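Side-chain contacts in SusD superfamily protein (Parabacteroides distasonis, PDB 3OTN), which probably binds glycans or related nutrients at the bacterial outer membrane, as a member of the SusD family of surface nutrient-binding proteins: residues A[31-36]-A[122-127]; A[81-86]-A[463-468]; A[128-131]-A[135-138]. One frame throughout, in Å; residues are numbered along the deposited sequence.

Interaction 1 (A[31-36]-A[122-127]); sequences TVFNKM and RALYYF. With EDO (1,2-ethanediol), chain R.
Phe33 and Tyr125 meet rim to rim, their ring planes inclined by only 19° and neither lying over the face of the other. The centroids are 6.0 Å apart, so the rings meet by their rims and do not stack. Toward the tyrosine, Phe33 CZ does the touching: it sits 3.9 Å from Tyr125 CE1, and CD1 of the tyrosine is equally near. The same end of the ring also meets Leu124, whose methyl CD2 lies 3.6 Å from Phe33 CE2. The leucine approaches obliquely, and Phe33 CZ touches the side chains of two successive helical residues.

The torsions explain how neighbours on one helix reach a common target. Leu124 places CG anti to the backbone N (chi1 -177°), whereas Tyr125 has its ring carbon CG beside the backbone N, and the two side chains converge on the phenyl rim from separate directions. Within the same segment as the phenylalanine, Val32 CG1 lies 3.7 Å above the plane of the Phe33 ring, offset toward the rim. Further along the helix, Tyr128 meets the same phenyl ring with its own.

No hydrogen bond crosses between 31-36 and 122-127. The tyrosine hydroxyl bonds instead to the carbonyl of Ala26, which ties the far end of that ring to the chain just after helix 15-25. At the start of the helical segment, Arg122 NH1 makes a nearly straight bond (171°) to O2 of an ethanediol, 2.9 Å away, that probably came from the crystallisation liquor; Arg122 NE forms a salt bridge with Asp167.

What results is a buried aromatic-aliphatic core contact, in which a short 3-10 turn packs against helix 108-133 within the helical, TPR-related portion of the SusD fold.

Interaction 2 (A[81-86]-A[463-468]); sequences DWWQDC and FPIPLS. With ACT (acetate ion), chain E.
Trp83 NE1 donates a hydrogen bond of 3.0 Å to atom O of an acetate ion, probably a remnant of the crystallisation liquor. The acceptor lies at the edge of the indole, in its plane, yet the bond is bent, with an N-H...O angle of 139°. Toward 463-468, Trp83 makes carbon-carbon contacts. Its ring and Ile465 meet at a slant: methyl CD1 of the isoleucine approaches CZ3 of Trp83 to 3.7 Å, while Ile465 CG2 stands 4.2 Å above one ring face, displaced toward the rim. The indole is directed there because CG is anti to the backbone N (chi1 -174°). Closer to the helix, Pro466 CG packs on Trp83 CB at 4.1 Å.

This proline is the N-cap residue of helix 467-472, and its contact with Trp83 sets the start of that C-terminal helix of the SusD fold against helix 79-100, which lies in the N-terminal helical region. Phe133 meets the Trp83 ring edge-to-face, and it touches Ile465 as well. At the margin of the contact, Gln84 NE2 comes no nearer than 4.1 Å to Ser468 OG, whose hydrogen-bonding partner is Glu80 OE2.

Interaction 3 (A[128-131]-A[135-138]); sequences YLVR and DVPK
Val136 packs back onto the helix that the chain has just left, its two methyl groups divided between Leu129 and Val130. The contact belongs to the N-terminal helical region of the SusD fold, where the chain leaving helix 108-133 packs back, through residues 135-138, on the last turns of that helix. Methyl CG2 of Val136 meets Val130 CG1 at 4.0 Å, the two valine side chains crossing at about a right angle. The other methyl, CG1, faces Leu129, lying 4.3 Å from its CB. With chi1 near -64°, Val136 has CG1 anti to its own carbonyl carbon and CG2 between the backbone N and that carbon, and this spreads the methyls over two consecutive helical residues.

All three side chains are buried, their contacts are apolar, and no hydrogen bond crosses. In the next shell, Tyr87 of helix 79-100 touches both Leu129 and Val136, while Ile159 of helix 156-172 touches both valines. The loop backbone is positioned by backbone hydrogen bonding between Val136 and Ala154 and by the Pro137 carbonyl accepting a bond from the Tyr87 hydroxyl. Against the helix backbone, Val136 CG1 stands 4.0 Å from Leu129 O.

Overall arrangement
From the N terminus, the chain first lays down 31-36, which 122-127 joins to complete interaction 1; the loop between them takes in helix 79-100 and the first part of helix 108-133. Segment 81-86 arises inside that loop but finds its partner only at 463-468, so interactions 1 and 2 cross, and interaction 2 spans most of the chain. Interaction 3 is a short local closure: it opens after interaction 1 has ended and lies wholly within the long span of interaction 2. Direct bridges join the set: Lys35 forms a salt bridge with Asp85, Tyr126 packs on Pro137, and Trp83 on Val136. Interactions 1 and 3 join parts of the N-terminal helical region through helix 108-133, and interaction 2 connects it to the C-terminal segment.

Interaction 1 (A[31-36]-A[122-127])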
ATOM      1  N   THR A  31      -3.603   1.316 -11.693  1.00 17.22           N
ATOM      2  CA  THR A  31      -3.180   2.694 -11.652  1.00 18.90           C
ATOM      3  C   THR A  31      -3.632   3.370 -10.370  1.00 18.15           C
ATOM      4  O   THR A  31      -2.907   4.194  -9.832  1.00 18.32           O
ATOM      5  CB  THR A  31      -3.715   3.490 -12.839  1.00 19.94           C
ATOM      6  OG1 THR A  31      -5.147   3.362 -12.854  1.00 21.52           O
ATOM      7  CG2 THR A  31      -3.108   2.992 -14.153  1.00 20.50           C
ATOM      8  N   VAL A  32      -4.769   2.967  -9.815  1.00 19.23           N
ATOM      9  CA  VAL A  32      -5.284   3.625  -8.587  1.00 17.88           C
ATOM     10  C   VAL A  32      -4.333   3.542  -7.383  1.00 17.90           C
ATOM     11  O   VAL A  32      -4.350   4.421  -6.508  1.00 17.70           O
ATOM     12  CB  VAL A  32      -6.694   3.087  -8.178  1.00 18.66           C
ATOM     13  CG1 VAL A  32      -6.587   1.686  -7.546  1.00 18.84           C
ATOM     14  CG2 VAL A  32      -7.382   4.054  -7.241  1.00 20.46           C
ATOM     15  N   PHE A  33      -3.488   2.507  -7.339  1.00 16.21           N
ATOM     16  CA  PHE A  33      -2.594   2.290  -6.191  1.00 18.40           C
ATOM     17  C   PHE A  33      -1.425   3.286  -6.190  1.00 18.71           C
ATOM     18  O   PHE A  33      -0.738   3.424  -5.167  1.00 15.87           O
ATOM     19  CB  PHE A  33      -2.094   0.830  -6.111  1.00 18.36           C
ATOM     20  CG  PHE A  33      -3.212  -0.189  -6.125  1.00 18.84           C
ATOM     21  CD1 PHE A  33      -4.251  -0.100  -5.203  1.00 26.13           C
ATOM     22  CD2 PHE A  33      -3.235  -1.218  -7.051  1.00 22.39           C
ATOM     23  CE1 PHE A  33      -5.325  -1.001  -5.235  1.00 27.48           C
ATOM     24  CE2 PHE A  33      -4.302  -2.122  -7.093  1.00 20.70           C
ATOM     25  CZ  PHE A  33      -5.355  -1.990  -6.195  1.00 20.32           C
ATOM     26  N   ASN A  34      -1.182   3.933  -7.338  1.00 16.13           N
ATOM     27  CA  ASN A  34      -0.209   5.043  -7.420  1.00 15.46           C
ATOM     28  C   ASN A  34      -0.437   5.747  -8.724  1.00 16.94           C
ATOM     29  O   ASN A  34      -0.027   5.278  -9.791  1.00 19.66           O
ATOM     30  CB  ASN A  34       1.234   4.516  -7.315  1.00 17.23           C
ATOM     31  CG  ASN A  34       2.269   5.616  -7.281  1.00 17.30           C
ATOM     32  OD1 ASN A  34       2.132   6.633  -7.934  1.00 22.71           O
ATOM     33  ND2 ASN A  34       3.350   5.386  -6.518  1.00 16.66           N
ATOM     34  N   LYS A  35      -1.167   6.849  -8.661  1.00 17.32           N
ATOM     35  CA  LYS A  35      -1.330   7.675  -9.818  1.00 18.36           C
ATOM     36  C   LYS A  35      -1.499   9.125  -9.412  1.00 17.18           C
ATOM     37  O   LYS A  35      -2.007   9.436  -8.316  1.00 14.23           O
ATOM     38  CB  LYS A  35      -2.531   7.227 -10.660  1.00 21.46           C
ATOM     39  CG  LYS A  35      -3.907   7.458 -10.032  1.00 20.73           C
ATOM     40  CD  LYS A  35      -5.033   7.198 -11.044  1.00 26.92           C
ATOM     41  CE  LYS A  35      -6.195   8.150 -10.859  1.00 34.22           C
ATOM     42  NZ  LYS A  35      -7.358   7.846 -11.767  1.00 32.55           N
HETATM   43  N   MSE A  36      -1.164   9.996 -10.353  1.00 17.51           N
HETATM   44  CA  MSE A  36      -1.300  11.430 -10.162  1.00 18.65           C
HETATM   45  C   MSE A  36      -2.772  11.809 -10.304  1.00 18.66           C
HETATM   46  O   MSE A  36      -3.488  11.258 -11.161  1.00 19.03           O
HETATM   47  CB  MSE A  36      -0.477  12.203 -11.158  1.00 21.59           C
HETATM   48  CG  MSE A  36       1.026  11.927 -11.101  1.00 19.85           C
HETATM   49 SE   MSE A  36       1.957  12.138  -9.399  0.75 20.94          SE
HETATM   50  CE  MSE A  36       1.546  14.064  -9.076  1.00 28.90           C
ATOM     51  N   ARG A 122     -10.249  -8.722  -8.130  1.00 18.54           N
ATOM     52  CA  ARG A 122     -11.505  -8.279  -7.596  1.00 16.13           C
ATOM     53  C   ARG A 122     -11.395  -8.211  -6.078  1.00 15.64           C
ATOM     54  O   ARG A 122     -11.815  -7.235  -5.474  1.00 16.73           O
ATOM     55  CB  ARG A 122     -12.649  -9.185  -8.062  1.00 18.03           C
ATOM     56  CG  ARG A 122     -13.958  -8.731  -7.484  1.00 17.72           C
ATOM     57  CD  ARG A 122     -15.132  -9.348  -8.128  1.00 22.22           C
ATOM     58  NE  ARG A 122     -15.244 -10.766  -7.856  1.00 18.28           N
ATOM     59  CZ  ARG A 122     -16.107 -11.565  -8.461  1.00 21.47           C
ATOM     60  NH1 ARG A 122     -16.959 -11.087  -9.374  1.00 24.83           N
ATOM     61  NH2 ARG A 122     -16.113 -12.861  -8.162  1.00 19.39           N
ATOM     62  N   ALA A 123     -10.834  -9.256  -5.469  1.00 16.29           N
ATOM     63  CA  ALA A 123     -10.575  -9.275  -4.051  1.00 16.23           C
ATOM     64  C   ALA A 123      -9.706  -8.103  -3.619  1.00 16.07           C
ATOM     65  O   ALA A 123      -9.968  -7.513  -2.575  1.00 17.20           O
ATOM     66  CB  ALA A 123      -9.942 -10.606  -3.595  1.00 16.83           C
ATOM     67  N   LEU A 124      -8.677  -7.799  -4.399  1.00 15.78           N
ATOM     68  CA  LEU A 124      -7.748  -6.710  -4.110  1.00 16.99           C
ATOM     69  C   LEU A 124      -8.455  -5.338  -4.090  1.00 16.25           C
ATOM     70  O   LEU A 124      -8.318  -4.559  -3.130  1.00 14.57           O
ATOM     71  CB  LEU A 124      -6.573  -6.712  -5.114  1.00 19.01           C
ATOM     72  CG  LEU A 124      -5.447  -5.666  -4.907  1.00 19.35           C
ATOM     73  CD1 LEU A 124      -4.693  -5.911  -3.602  1.00 16.44           C
ATOM     74  CD2 LEU A 124      -4.537  -5.576  -6.105  1.00 14.56           C
ATOM     75  N   TYR A 125      -9.239  -5.066  -5.129  1.00 16.75           N
ATOM     76  CA  TYR A 125      -9.949  -3.782  -5.230  1.00 16.08           C
ATOM     77  C   TYR A 125     -10.910  -3.611  -4.041  1.00 16.53           C
ATOM     78  O   TYR A 125     -10.943  -2.537  -3.425  1.00 18.01           O
ATOM     79  CB  TYR A 125     -10.733  -3.674  -6.533  1.00 16.56           C
ATOM     80  CG  TYR A 125      -9.856  -3.527  -7.776  1.00 17.17           C
ATOM     81  CD1 TYR A 125      -8.892  -2.519  -7.859  1.00 19.07           C
ATOM     82  CD2 TYR A 125     -10.049  -4.319  -8.875  1.00 18.21           C
ATOM     83  CE1 TYR A 125      -8.122  -2.361  -8.976  1.00 16.73           C
ATOM     84  CE2 TYR A 125      -9.268  -4.176 -10.007  1.00 16.37           C
ATOM     85  CZ  TYR A 125      -8.302  -3.201 -10.043  1.00 15.20           C
ATOM     86  OH  TYR A 125      -7.536  -3.044 -11.162  1.00 16.77           O
ATOM     87  N   TYR A 126     -11.665  -4.671  -3.726  1.00 16.10           N
ATOM     88  CA  TYR A 126     -12.611  -4.640  -2.630  1.00 16.30           C
ATOM     89  C   TYR A 126     -11.938  -4.513  -1.269  1.00 17.29           C
ATOM     90  O   TYR A 126     -12.456  -3.827  -0.398  1.00 16.29           O
ATOM     91  CB  TYR A 126     -13.532  -5.868  -2.627  1.00 17.95           C
ATOM     92  CG  TYR A 126     -14.776  -5.658  -3.436  1.00 16.84           C
ATOM     93  CD1 TYR A 126     -15.748  -4.725  -3.027  1.00 19.84           C
ATOM     94  CD2 TYR A 126     -14.992  -6.366  -4.601  1.00 13.06           C
ATOM     95  CE1 TYR A 126     -16.908  -4.538  -3.767  1.00 17.39           C
ATOM     96  CE2 TYR A 126     -16.148  -6.204  -5.342  1.00 16.68           C
ATOM     97  CZ  TYR A 126     -17.093  -5.268  -4.955  1.00 17.49           C
ATOM     98  OH  TYR A 126     -18.229  -5.094  -5.733  1.00 21.64           O
ATOM     99  N   PHE A 127     -10.779  -5.149  -1.100  1.00 16.00           N
ATOM    100  CA  PHE A 127     -10.037  -5.060   0.163  1.00 15.77           C
ATOM    101  C   PHE A 127      -9.576  -3.637   0.415  1.00 18.29           C
ATOM    102  O   PHE A 127      -9.596  -3.208   1.557  1.00 19.77           O
ATOM    103  CB  PHE A 127      -8.851  -6.055   0.149  1.00 18.55           C
ATOM    104  CG  PHE A 127      -8.120  -6.192   1.455  1.00 15.66           C
ATOM    105  CD1 PHE A 127      -8.800  -6.393   2.648  1.00 18.14           C
ATOM    106  CD2 PHE A 127      -6.737  -6.207   1.475  1.00 13.56           C
ATOM    107  CE1 PHE A 127      -8.095  -6.573   3.842  1.00 16.16           C
ATOM    108  CE2 PHE A 127      -6.022  -6.398   2.650  1.00 16.50           C
ATOM    109  CZ  PHE A 127      -6.699  -6.554   3.841  1.00 17.63           C
TER
HETATM  110  C1  EDO R 631     -18.953 -12.188 -12.709  1.00 38.42           C
HETATM  111  O1  EDO R 631     -19.959 -11.894 -13.667  1.00 47.95           O
HETATM  112  C2  EDO R 631     -19.499 -13.174 -11.688  1.00 51.20           C
HETATM  113  O2  EDO R 631     -18.838 -12.999 -10.430  1.00 49.22           O

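Interaction 2 (A[81-86]-A[463-468])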
ATOM      1  N   ASP A  81     -11.049   9.454  -6.547  1.00 17.26           N
ATOM      2  CA  ASP A  81     -10.194   8.650  -7.437  1.00 21.19           C
ATOM      3  C   ASP A  81     -10.179   7.198  -6.967  1.00 20.14           C
ATOM      4  O   ASP A  81     -10.278   6.277  -7.769  1.00 15.53           O
ATOM      5  CB  ASP A  81      -8.764   9.216  -7.455  1.00 19.11           C
ATOM      6  CG  ASP A  81      -8.743  10.708  -7.789  1.00 26.27           C
ATOM      7  OD1 ASP A  81      -8.712  11.025  -8.980  1.00 25.43           O
ATOM      8  OD2 ASP A  81      -8.852  11.548  -6.868  1.00 29.11           O
ATOM      9  N   TRP A  82     -10.062   7.025  -5.656  1.00 19.09           N
ATOM     10  CA  TRP A  82     -10.028   5.707  -5.075  1.00 18.72           C
ATOM     11  C   TRP A  82     -11.341   4.981  -5.293  1.00 20.26           C
ATOM     12  O   TRP A  82     -11.319   3.826  -5.697  1.00 20.19           O
ATOM     13  CB  TRP A  82      -9.690   5.724  -3.589  1.00 18.22           C
ATOM     14  CG  TRP A  82      -8.242   5.795  -3.271  1.00 13.52           C
ATOM     15  CD1 TRP A  82      -7.524   6.908  -2.935  1.00 18.42           C
ATOM     16  CD2 TRP A  82      -7.340   4.702  -3.195  1.00 15.81           C
ATOM     17  NE1 TRP A  82      -6.214   6.577  -2.679  1.00 20.06           N
ATOM     18  CE2 TRP A  82      -6.074   5.222  -2.837  1.00 22.21           C
ATOM     19  CE3 TRP A  82      -7.466   3.336  -3.414  1.00 13.60           C
ATOM     20  CZ2 TRP A  82      -4.947   4.409  -2.665  1.00 19.62           C
ATOM     21  CZ3 TRP A  82      -6.334   2.524  -3.268  1.00 20.31           C
ATOM     22  CH2 TRP A  82      -5.100   3.069  -2.866  1.00 17.90           C
ATOM     23  N   TRP A  83     -12.465   5.658  -5.057  1.00 17.84           N
ATOM     24  CA  TRP A  83     -13.780   5.027  -5.256  1.00 19.29           C
ATOM     25  C   TRP A  83     -14.053   4.676  -6.726  1.00 17.57           C
ATOM     26  O   TRP A  83     -14.389   3.568  -7.041  1.00 18.76           O
ATOM     27  CB  TRP A  83     -14.884   5.957  -4.755  1.00 18.73           C
ATOM     28  CG  TRP A  83     -16.252   5.379  -4.783  1.00 17.53           C
ATOM     29  CD1 TRP A  83     -17.116   5.356  -5.837  1.00 15.90           C
ATOM     30  CD2 TRP A  83     -16.930   4.789  -3.694  1.00 16.37           C
ATOM     31  NE1 TRP A  83     -18.303   4.764  -5.475  1.00 22.14           N
ATOM     32  CE2 TRP A  83     -18.217   4.389  -4.161  1.00 18.05           C
ATOM     33  CE3 TRP A  83     -16.578   4.520  -2.364  1.00 18.74           C
ATOM     34  CZ2 TRP A  83     -19.149   3.756  -3.332  1.00 21.34           C
ATOM     35  CZ3 TRP A  83     -17.515   3.877  -1.530  1.00 21.34           C
ATOM     36  CH2 TRP A  83     -18.788   3.521  -2.021  1.00 22.35           C
ATOM     37  N   GLN A  84     -13.918   5.648  -7.599  1.00 20.65           N
ATOM     38  CA  GLN A  84     -14.243   5.465  -9.016  1.00 21.99           C
ATOM     39  C   GLN A  84     -13.340   4.426  -9.682  1.00 21.01           C
ATOM     40  O   GLN A  84     -13.838   3.574 -10.429  1.00 20.87           O
ATOM     41  CB  GLN A  84     -14.160   6.788  -9.767  1.00 22.16           C
ATOM     42  CG  GLN A  84     -15.182   7.795  -9.334  1.00 28.88           C
ATOM     43  CD  GLN A  84     -15.035   9.157 -10.020  1.00 42.42           C
ATOM     44  OE1 GLN A  84     -14.173   9.359 -10.882  1.00 44.01           O
ATOM     45  NE2 GLN A  84     -15.902  10.092  -9.641  1.00 51.95           N
ATOM     46  N   ASP A  85     -12.040   4.454  -9.386  1.00 16.35           N
ATOM     47  CA  ASP A  85     -11.123   3.532 -10.083  1.00 18.66           C
ATOM     48  C   ASP A  85     -11.200   2.132  -9.544  1.00 18.00           C
ATOM     49  O   ASP A  85     -11.091   1.219 -10.326  1.00 19.41           O
ATOM     50  CB  ASP A  85      -9.663   3.957  -9.990  1.00 18.78           C
ATOM     51  CG  ASP A  85      -9.349   5.189 -10.828  1.00 24.86           C
ATOM     52  OD1 ASP A  85     -10.215   5.704 -11.587  1.00 26.81           O
ATOM     53  OD2 ASP A  85      -8.217   5.661 -10.673  1.00 26.02           O
ATOM     54  N   CYS A  86     -11.349   1.960  -8.220  1.00 17.90           N
ATOM     55  CA  CYS A  86     -11.605   0.631  -7.667  1.00 18.71           C
ATOM     56  C   CYS A  86     -12.872   0.042  -8.266  1.00 17.10           C
ATOM     57  O   CYS A  86     -12.874  -1.116  -8.713  1.00 19.66           O
ATOM     58  CB  CYS A  86     -11.658   0.623  -6.127  1.00 17.86           C
ATOM     59  SG  CYS A  86      -9.985   0.773  -5.386  1.00 17.46           S
ATOM     60  N   PHE A 463     -12.732   6.989   5.921  1.00 20.35           N
ATOM     61  CA  PHE A 463     -12.811   8.150   5.060  1.00 18.42           C
ATOM     62  C   PHE A 463     -14.231   8.282   4.551  1.00 19.44           C
ATOM     63  O   PHE A 463     -14.971   7.301   4.514  1.00 18.58           O
ATOM     64  CB  PHE A 463     -11.805   8.078   3.895  1.00 17.82           C
ATOM     65  CG  PHE A 463     -10.391   8.338   4.327  1.00 18.83           C
ATOM     66  CD1 PHE A 463     -10.002   9.618   4.742  1.00 23.98           C
ATOM     67  CD2 PHE A 463      -9.457   7.338   4.336  1.00 25.62           C
ATOM     68  CE1 PHE A 463      -8.724   9.862   5.166  1.00 25.77           C
ATOM     69  CE2 PHE A 463      -8.148   7.601   4.761  1.00 25.53           C
ATOM     70  CZ  PHE A 463      -7.794   8.837   5.153  1.00 22.36           C
ATOM     71  N   PRO A 464     -14.618   9.502   4.148  1.00 20.30           N
ATOM     72  CA  PRO A 464     -15.987   9.705   3.705  1.00 21.79           C
ATOM     73  C   PRO A 464     -16.250   9.111   2.330  1.00 20.54           C
ATOM     74  O   PRO A 464     -15.327   9.012   1.487  1.00 19.53           O
ATOM     75  CB  PRO A 464     -16.113  11.247   3.604  1.00 23.18           C
ATOM     76  CG  PRO A 464     -14.833  11.807   3.970  1.00 23.47           C
ATOM     77  CD  PRO A 464     -13.819  10.739   4.072  1.00 21.83           C
ATOM     78  N   ILE A 465     -17.504   8.786   2.088  1.00 22.21           N
ATOM     79  CA  ILE A 465     -17.960   8.448   0.752  1.00 20.13           C
ATOM     80  C   ILE A 465     -17.952   9.794   0.026  1.00 18.11           C
ATOM     81  O   ILE A 465     -18.428  10.759   0.578  1.00 18.28           O
ATOM     82  CB  ILE A 465     -19.368   7.853   0.751  1.00 22.81           C
ATOM     83  CG1 ILE A 465     -19.493   6.669   1.738  1.00 25.33           C
ATOM     84  CG2 ILE A 465     -19.765   7.434  -0.660  1.00 24.96           C
ATOM     85  CD1 ILE A 465     -18.401   5.590   1.629  1.00 21.06           C
ATOM     86  N   PRO A 466     -17.378   9.869  -1.189  1.00 19.29           N
ATOM     87  CA  PRO A 466     -17.319  11.142  -1.936  1.00 19.39           C
ATOM     88  C   PRO A 466     -18.663  11.763  -2.228  1.00 22.83           C
ATOM     89  O   PRO A 466     -19.601  11.058  -2.609  1.00 19.63           O
ATOM     90  CB  PRO A 466     -16.686  10.734  -3.272  1.00 21.93           C
ATOM     91  CG  PRO A 466     -15.947   9.553  -3.016  1.00 22.61           C
ATOM     92  CD  PRO A 466     -16.649   8.803  -1.904  1.00 21.38           C
ATOM     93  N   LEU A 467     -18.730  13.081  -2.092  1.00 21.58           N
ATOM     94  CA  LEU A 467     -19.922  13.821  -2.350  1.00 23.56           C
ATOM     95  C   LEU A 467     -20.432  13.536  -3.752  1.00 24.39           C
ATOM     96  O   LEU A 467     -21.617  13.337  -3.907  1.00 22.96           O
ATOM     97  CB  LEU A 467     -19.694  15.329  -2.202  1.00 23.46           C
ATOM     98  CG  LEU A 467     -20.941  16.211  -2.397  1.00 22.62           C
ATOM     99  CD1 LEU A 467     -22.070  15.797  -1.458  1.00 25.63           C
ATOM    100  CD2 LEU A 467     -20.574  17.710  -2.208  1.00 27.61           C
ATOM    101  N   SER A 468     -19.549  13.491  -4.761  1.00 22.43           N
ATOM    102  CA  SER A 468     -20.008  13.224  -6.117  1.00 22.13           C
ATOM    103  C   SER A 468     -20.806  11.907  -6.243  1.00 21.42           C
ATOM    104  O   SER A 468     -21.831  11.849  -6.947  1.00 22.77           O
ATOM    105  CB  SER A 468     -18.826  13.199  -7.109  1.00 21.31           C
ATOM    106  OG  SER A 468     -17.913  12.194  -6.758  1.00 25.58           O
TER
HETATM  107  C   ACT E 603     -20.527   2.401  -7.014  1.00 44.44           C
HETATM  108  O   ACT E 603     -20.808   3.357  -6.245  1.00 39.80           O
HETATM  109  OXT ACT E 603     -20.280   2.605  -8.245  1.00 43.59           O
HETATM  110  CH3 ACT E 603     -20.480   1.029  -6.472  1.00 43.32           C

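Interaction 3 (A[128-131]-A[135-138])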
ATOM      1  N   TYR A 128      -9.157  -2.905  -0.627  1.00 15.92           N
ATOM      2  CA  TYR A 128      -8.835  -1.479  -0.462  1.00 17.20           C
ATOM      3  C   TYR A 128     -10.124  -0.693  -0.141  1.00 18.24           C
ATOM      4  O   TYR A 128     -10.167   0.049   0.844  1.00 17.93           O
ATOM      5  CB  TYR A 128      -8.126  -0.888  -1.674  1.00 16.74           C
ATOM      6  CG  TYR A 128      -6.669  -1.172  -1.656  1.00 20.60           C
ATOM      7  CD1 TYR A 128      -6.186  -2.453  -1.948  1.00 25.31           C
ATOM      8  CD2 TYR A 128      -5.757  -0.207  -1.220  1.00 14.83           C
ATOM      9  CE1 TYR A 128      -4.806  -2.742  -1.887  1.00 27.59           C
ATOM     10  CE2 TYR A 128      -4.398  -0.477  -1.171  1.00 17.30           C
ATOM     11  CZ  TYR A 128      -3.919  -1.729  -1.501  1.00 27.50           C
ATOM     12  OH  TYR A 128      -2.563  -1.959  -1.453  1.00 25.98           O
ATOM     13  N   LEU A 129     -11.183  -0.924  -0.923  1.00 16.36           N
ATOM     14  CA  LEU A 129     -12.458  -0.225  -0.684  1.00 18.43           C
ATOM     15  C   LEU A 129     -12.996  -0.379   0.744  1.00 18.36           C
ATOM     16  O   LEU A 129     -13.369   0.631   1.400  1.00 17.75           O
ATOM     17  CB  LEU A 129     -13.523  -0.653  -1.677  1.00 18.54           C
ATOM     18  CG  LEU A 129     -13.381  -0.131  -3.090  1.00 17.82           C
ATOM     19  CD1 LEU A 129     -14.415  -0.907  -3.939  1.00 17.52           C
ATOM     20  CD2 LEU A 129     -13.669   1.383  -3.145  1.00 16.05           C
ATOM     21  N   VAL A 130     -13.016  -1.596   1.261  1.00 17.06           N
ATOM     22  CA  VAL A 130     -13.603  -1.809   2.598  1.00 18.08           C
ATOM     23  C   VAL A 130     -12.764  -1.202   3.696  1.00 18.25           C
ATOM     24  O   VAL A 130     -13.322  -0.717   4.682  1.00 19.08           O
ATOM     25  CB  VAL A 130     -13.938  -3.318   2.962  1.00 19.45           C
ATOM     26  CG1 VAL A 130     -15.059  -3.871   2.061  1.00 24.23           C
ATOM     27  CG2 VAL A 130     -12.700  -4.193   2.927  1.00 19.33           C
ATOM     28  N   ARG A 131     -11.438  -1.205   3.538  1.00 19.72           N
ATOM     29  CA  ARG A 131     -10.532  -0.635   4.557  1.00 20.80           C
ATOM     30  C   ARG A 131     -10.581   0.890   4.604  1.00 20.13           C
ATOM     31  O   ARG A 131     -10.494   1.463   5.677  1.00 18.02           O
ATOM     32  CB  ARG A 131      -9.095  -1.099   4.329  1.00 20.39           C
ATOM     33  CG  ARG A 131      -8.900  -2.569   4.728  1.00 17.12           C
ATOM     34  CD  ARG A 131      -7.469  -3.003   4.607  1.00 23.36           C
ATOM     35  NE  ARG A 131      -7.019  -2.966   3.223  1.00 17.62           N
ATOM     36  CZ  ARG A 131      -5.759  -3.115   2.847  1.00 21.38           C
ATOM     37  NH1 ARG A 131      -4.797  -3.327   3.744  1.00 21.39           N
ATOM     38  NH2 ARG A 131      -5.467  -3.061   1.556  1.00 23.56           N
ATOM     39  N   ASP A 135     -18.386   0.050   4.805  1.00 18.39           N
ATOM     40  CA  ASP A 135     -19.447  -0.570   4.019  1.00 20.53           C
ATOM     41  C   ASP A 135     -19.409   0.002   2.590  1.00 19.84           C
ATOM     42  O   ASP A 135     -19.289   1.191   2.432  1.00 20.55           O
ATOM     43  CB  ASP A 135     -20.820  -0.258   4.634  1.00 20.36           C
ATOM     44  CG  ASP A 135     -21.070  -0.952   5.975  1.00 23.73           C
ATOM     45  OD1 ASP A 135     -20.202  -1.661   6.503  1.00 21.39           O
ATOM     46  OD2 ASP A 135     -22.176  -0.755   6.519  1.00 25.26           O
ATOM     47  N   VAL A 136     -19.510  -0.850   1.591  1.00 20.54           N
ATOM     48  CA  VAL A 136     -19.511  -0.434   0.177  1.00 19.12           C
ATOM     49  C   VAL A 136     -20.441  -1.332  -0.608  1.00 19.95           C
ATOM     50  O   VAL A 136     -20.784  -2.444  -0.128  1.00 20.65           O
ATOM     51  CB  VAL A 136     -18.107  -0.468  -0.430  1.00 17.02           C
ATOM     52  CG1 VAL A 136     -17.214   0.548   0.266  1.00 15.72           C
ATOM     53  CG2 VAL A 136     -17.507  -1.885  -0.377  1.00 17.39           C
ATOM     54  N   PRO A 137     -20.911  -0.863  -1.787  1.00 19.48           N
ATOM     55  CA  PRO A 137     -21.764  -1.717  -2.624  1.00 19.93           C
ATOM     56  C   PRO A 137     -21.143  -3.058  -2.991  1.00 20.21           C
ATOM     57  O   PRO A 137     -19.983  -3.129  -3.344  1.00 19.16           O
ATOM     58  CB  PRO A 137     -21.990  -0.861  -3.874  1.00 19.99           C
ATOM     59  CG  PRO A 137     -21.915   0.541  -3.358  1.00 19.61           C
ATOM     60  CD  PRO A 137     -20.872   0.517  -2.317  1.00 19.51           C
ATOM     61  N   LYS A 138     -21.956  -4.094  -2.880  1.00 20.08           N
ATOM     62  CA  LYS A 138     -21.594  -5.467  -3.121  1.00 21.38           C
ATOM     63  C   LYS A 138     -22.007  -5.823  -4.552  1.00 21.92           C
ATOM     64  O   LYS A 138     -23.152  -6.170  -4.788  1.00 24.97           O
ATOM     65  CB  LYS A 138     -22.329  -6.339  -2.107  1.00 20.47           C
ATOM     66  CG  LYS A 138     -22.026  -7.835  -2.179  1.00 20.87           C
ATOM     67  CD  LYS A 138     -22.597  -8.564  -0.953  1.00 27.47           C
ATOM     68  CE  LYS A 138     -24.064  -8.635  -0.957  1.00 28.34           C
ATOM     69  NZ  LYS A 138     -24.562  -9.467   0.190  1.00 21.15           N
TER